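PDB 2WL9: catechol 2,3-dioxygenase from Rhodococcus sp., which probably catalyses iron-dependent extradiol (meta) cleavage of catechol-type aromatic rings by dioxygen, a step in the breakdown of aromatic hydrocarbons. Local coordinates for residues 63-68 and 148-153; 190-193 and 197-200. One frame throughout, in Å; residues are numbered along the deposited sequence.

Interaction 1: 63-68 and 148-153; sequences AYIGWR and GHIIIR. With FE (Fe (III) ion), chain K.
Ile65 meets Ile150 and Ile152 where the two sheets of this type I extradiol dioxygenase, a pair of vicinal-oxygen-chelate (glyoxalase-family) domains, lie face against face. Strand 61-68 belongs to the N-terminal sheet and strand 149-152 to the iron-bearing one. The contact is small and wholly interior, burying 129 Å² in all, and the backbones stay well apart, with the CA atoms of Ile65 and Ile150 9.6 Å from each other.

The apolar touching is done by methyl ends meeting tip to tip. CD1 of Ile150 lodges against Ile65, 4.0 Å from CG1 of Ile65 and 4.1 Å from CG2 of Ile65, so it touches both arms. The end methyl of Ile65 also reaches the next inward-facing residue, its CD1 resting 3.9 Å from CD1 of Ile152. Both strand 149-152 isoleucines hold CG1 between the backbone N and the carbonyl carbon (chi1 55° in Ile150) and run on extended to CD1, which sends their end methyls across to the other sheet. Around them, Leu7 of strand 6-14 packs on Ile65, Leu10 of the same strand on Ile150, and Leu199 of strand 199-201 on Ile150 and Ile152.

The metal interaction belongs to the other side of strand 149-152. There the side chain of His149 turns from Ile65, and His212 and Glu263 bind the same ion. The ring of His149 meets the iron through NE2, 2.3 Å from FE, while CE1 of His149 stays 3.1 Å from FE.

Interaction 2: 190-193 and 197-200; sequences MHCN and HSLA
Ser198 shares a bulged hairpin end with Met190 and, through its hydroxyl, reaches the turn beyond. Its CB lies 4.1 Å from the carbonyl O of Met190. From there OG, placed beside its own backbone N and anti to the carbonyl carbon (chi1 -56°), stops 3.8 Å from the SG of Cys192. Two waters meet this hydroxyl. Water 1 gives a hydrogen to OD1 of Asn193 and accepts from Ser198 OG at 2.8 Å as well as from the backbone N of Cys192. Water 2 donates to Ser198 OG at 2.7 Å and accepts from ND2 of Asn193. The Asn193 amide is thus tied to Ser198 by water at both ends, while its OD1 also takes the N-H of Arg195 and its ND2 reaches the carbonyl of Thr5.

Strands 184-191 and 199-201 form this antiparallel beta hairpin, and a classic beta bulge breaks its regularity, setting Ser198 and Leu199 opposite the single Met190. The carbonyl O of Met190 therefore accepts twice, from Ser198 N at 2.9 Å in the carbonyl plane, and from Leu199 N at 3.2 Å with the donor tilted 16° out of it. The return bond, Met190 N to Leu199 O, is 2.8 Å long. Just before the bulge, CB of His197 packs against the same carbonyl, 3.3 Å from Met190 O, and its ring swings off to meet that of Phe189.

How the interactions relate
Interactions 1 and 2, with centres about 10 Å apart, share the iron-bearing sheet, in which strands 149-152 and 199-201 run parallel as neighbours. Probable backbone hydrogen bonds join them: Ala200 N to Ile150 O at 3.0 Å, and Ile152 N to Ala200 O at 3.1 Å. Leu199 of interaction 2 also packs on Trp67 of the opposing sheet, so the hairpin helps to fill the interface of interaction 1. Toward the metal, CB of His149 lies 3.1 Å from His197 O. The His149 and His197 rings meet with their planes at about 35°, and the nearest atom of the His197 side chain is about 4 Å from the iron that His149 binds.

Interaction 1: 63-68 and 148-153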
# COMPACT_ATOMS: atom_id res chain seq x y z
N ALA C 63 -36.38 27.24 -4.17
CA ALA C 63 -37.26 27.11 -5.34
C ALA C 63 -37.45 25.65 -5.78
O ALA C 63 -38.58 25.23 -6.08
CB ALA C 63 -36.73 27.96 -6.51
N TYR C 64 -36.36 24.88 -5.80
CA TYR C 64 -36.42 23.44 -6.13
C TYR C 64 -35.19 22.65 -5.68
O TYR C 64 -34.09 23.20 -5.56
CB TYR C 64 -36.70 23.21 -7.62
CG TYR C 64 -35.83 24.00 -8.57
CD1 TYR C 64 -34.55 23.55 -8.94
CD2 TYR C 64 -36.29 25.20 -9.12
CE1 TYR C 64 -33.76 24.29 -9.83
CE2 TYR C 64 -35.52 25.94 -9.98
CZ TYR C 64 -34.26 25.49 -10.34
OH TYR C 64 -33.53 26.25 -11.21
N ILE C 65 -35.40 21.36 -5.45
CA ILE C 65 -34.33 20.44 -5.05
C ILE C 65 -34.07 19.41 -6.16
O ILE C 65 -34.98 18.70 -6.55
CB ILE C 65 -34.71 19.70 -3.76
CG1 ILE C 65 -34.95 20.68 -2.61
CG2 ILE C 65 -33.64 18.68 -3.37
CD1 ILE C 65 -35.88 20.14 -1.52
N GLY C 66 -32.84 19.33 -6.65
CA GLY C 66 -32.52 18.36 -7.69
C GLY C 66 -31.74 17.16 -7.19
O GLY C 66 -30.61 17.31 -6.72
N TRP C 67 -32.33 15.97 -7.30
CA TRP C 67 -31.67 14.71 -6.94
C TRP C 67 -31.21 13.96 -8.18
O TRP C 67 -31.98 13.75 -9.11
CB TRP C 67 -32.61 13.79 -6.16
CG TRP C 67 -33.11 14.39 -4.88
CD1 TRP C 67 -34.30 15.02 -4.69
CD2 TRP C 67 -32.44 14.40 -3.62
NE1 TRP C 67 -34.41 15.45 -3.38
CE2 TRP C 67 -33.27 15.08 -2.71
CE3 TRP C 67 -31.19 13.93 -3.18
CZ2 TRP C 67 -32.92 15.28 -1.37
CZ3 TRP C 67 -30.84 14.13 -1.85
CH2 TRP C 67 -31.70 14.80 -0.97
N ARG C 68 -29.96 13.51 -8.17
CA ARG C 68 -29.37 12.83 -9.32
C ARG C 68 -29.58 11.31 -9.34
O ARG C 68 -29.51 10.65 -8.30
CB ARG C 68 -27.88 13.15 -9.40
CG ARG C 68 -27.20 12.72 -10.69
CD ARG C 68 -25.68 12.75 -10.51
NE ARG C 68 -24.97 12.61 -11.78
CZ ARG C 68 -23.65 12.57 -11.89
NH1 ARG C 68 -22.88 12.66 -10.81
NH2 ARG C 68 -23.08 12.45 -13.09
N GLY C 148 -23.78 19.10 -0.91
CA GLY C 148 -23.77 19.22 0.55
C GLY C 148 -25.03 18.59 1.09
O GLY C 148 -25.50 17.60 0.55
N HIS C 149 -25.59 19.15 2.17
CA HIS C 149 -26.88 18.70 2.67
C HIS C 149 -27.80 19.84 3.07
O HIS C 149 -27.34 20.96 3.26
CB HIS C 149 -26.73 17.70 3.82
CG HIS C 149 -26.29 18.30 5.12
ND1 HIS C 149 -25.08 18.00 5.70
CD2 HIS C 149 -26.92 19.15 5.97
CE1 HIS C 149 -24.97 18.65 6.85
NE2 HIS C 149 -26.07 19.36 7.03
N ILE C 150 -29.08 19.52 3.24
CA ILE C 150 -30.10 20.52 3.53
C ILE C 150 -31.10 20.04 4.58
O ILE C 150 -31.47 18.86 4.61
CB ILE C 150 -30.89 20.92 2.25
CG1 ILE C 150 -31.49 19.67 1.57
CG2 ILE C 150 -30.00 21.74 1.30
CD1 ILE C 150 -32.32 19.96 0.32
N ILE C 151 -31.53 20.96 5.43
CA ILE C 151 -32.68 20.72 6.29
C ILE C 151 -33.88 21.47 5.74
O ILE C 151 -33.84 22.69 5.55
CB ILE C 151 -32.41 21.11 7.76
CG1 ILE C 151 -31.49 20.07 8.41
CG2 ILE C 151 -33.72 21.23 8.54
CD1 ILE C 151 -31.34 20.19 9.92
N ILE C 152 -34.95 20.72 5.47
CA ILE C 152 -36.14 21.26 4.81
C ILE C 152 -37.41 21.01 5.62
O ILE C 152 -37.45 20.14 6.49
CB ILE C 152 -36.29 20.73 3.36
CG1 ILE C 152 -36.38 19.19 3.33
CG2 ILE C 152 -35.13 21.24 2.48
CD1 ILE C 152 -36.71 18.62 1.95
N ARG C 153 -38.44 21.80 5.33
CA ARG C 153 -39.71 21.75 6.07
C ARG C 153 -40.51 20.50 5.73
O ARG C 153 -40.73 20.18 4.56
CB ARG C 153 -40.52 23.01 5.78
CG ARG C 153 -41.73 23.22 6.69
CD ARG C 153 -42.29 24.62 6.49
NE ARG C 153 -42.68 24.85 5.10
CZ ARG C 153 -42.87 26.05 4.56
NH1 ARG C 153 -42.71 27.15 5.28
NH2 ARG C 153 -43.23 26.14 3.28
FE FE K . -26.23 20.40 9.12

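Interaction 2: 190-193 and 197-200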
# COMPACT_ATOMS: atom_id res chain seq x y z
N MET C 190 -30.98 11.49 6.39
CA MET C 190 -30.95 10.51 5.32
C MET C 190 -29.78 10.72 4.36
O MET C 190 -29.38 11.85 4.10
CB MET C 190 -32.28 10.50 4.56
CG MET C 190 -33.48 10.36 5.49
SD MET C 190 -35.02 10.08 4.63
CE MET C 190 -34.88 8.34 4.21
N HIS C 191 -29.27 9.61 3.84
CA HIS C 191 -28.09 9.59 2.98
C HIS C 191 -28.33 8.72 1.74
O HIS C 191 -29.18 7.83 1.75
CB HIS C 191 -26.88 9.07 3.77
CG HIS C 191 -27.20 7.89 4.64
ND1 HIS C 191 -27.20 6.60 4.17
CD2 HIS C 191 -27.55 7.82 5.94
CE1 HIS C 191 -27.53 5.77 5.15
NE2 HIS C 191 -27.74 6.49 6.24
N CYS C 192 -27.58 8.98 0.67
CA CYS C 192 -27.68 8.18 -0.55
C CYS C 192 -26.30 7.95 -1.18
O CYS C 192 -26.18 7.48 -2.31
CB CYS C 192 -28.63 8.85 -1.55
SG CYS C 192 -28.15 10.52 -2.03
N ASN C 193 -25.26 8.29 -0.42
CA ASN C 193 -23.87 8.13 -0.82
C ASN C 193 -22.97 8.30 0.40
O ASN C 193 -23.46 8.27 1.54
CB ASN C 193 -23.49 9.14 -1.92
CG ASN C 193 -23.73 10.57 -1.51
OD1 ASN C 193 -23.32 11.00 -0.43
ND2 ASN C 193 -24.41 11.33 -2.37
N HIS C 197 -25.02 12.69 5.62
CA HIS C 197 -26.40 12.87 5.15
C HIS C 197 -26.47 13.93 4.05
O HIS C 197 -25.63 14.84 4.00
CB HIS C 197 -27.37 13.17 6.31
CG HIS C 197 -27.01 14.37 7.13
ND1 HIS C 197 -27.69 15.56 7.05
CD2 HIS C 197 -26.06 14.55 8.08
CE1 HIS C 197 -27.17 16.43 7.90
NE2 HIS C 197 -26.18 15.84 8.54
N SER C 198 -27.46 13.77 3.17
CA SER C 198 -27.81 14.74 2.14
C SER C 198 -29.05 15.53 2.54
O SER C 198 -29.33 16.59 1.98
CB SER C 198 -28.13 14.02 0.83
OG SER C 198 -27.06 13.21 0.41
N LEU C 199 -29.79 15.00 3.51
CA LEU C 199 -31.13 15.50 3.82
C LEU C 199 -31.48 15.27 5.27
O LEU C 199 -31.20 14.20 5.81
CB LEU C 199 -32.15 14.80 2.92
CG LEU C 199 -33.63 15.16 3.00
CD1 LEU C 199 -33.83 16.62 2.66
CD2 LEU C 199 -34.40 14.28 2.06
N ALA C 200 -32.10 16.28 5.90
CA ALA C 200 -32.66 16.14 7.24
C ALA C 200 -33.95 16.95 7.41
O ALA C 200 -34.18 17.92 6.67
CB ALA C 200 -31.63 16.53 8.30
O HOH W 1 -25.70 11.06 1.50
O HOH W 2 -25.68 13.77 -1.89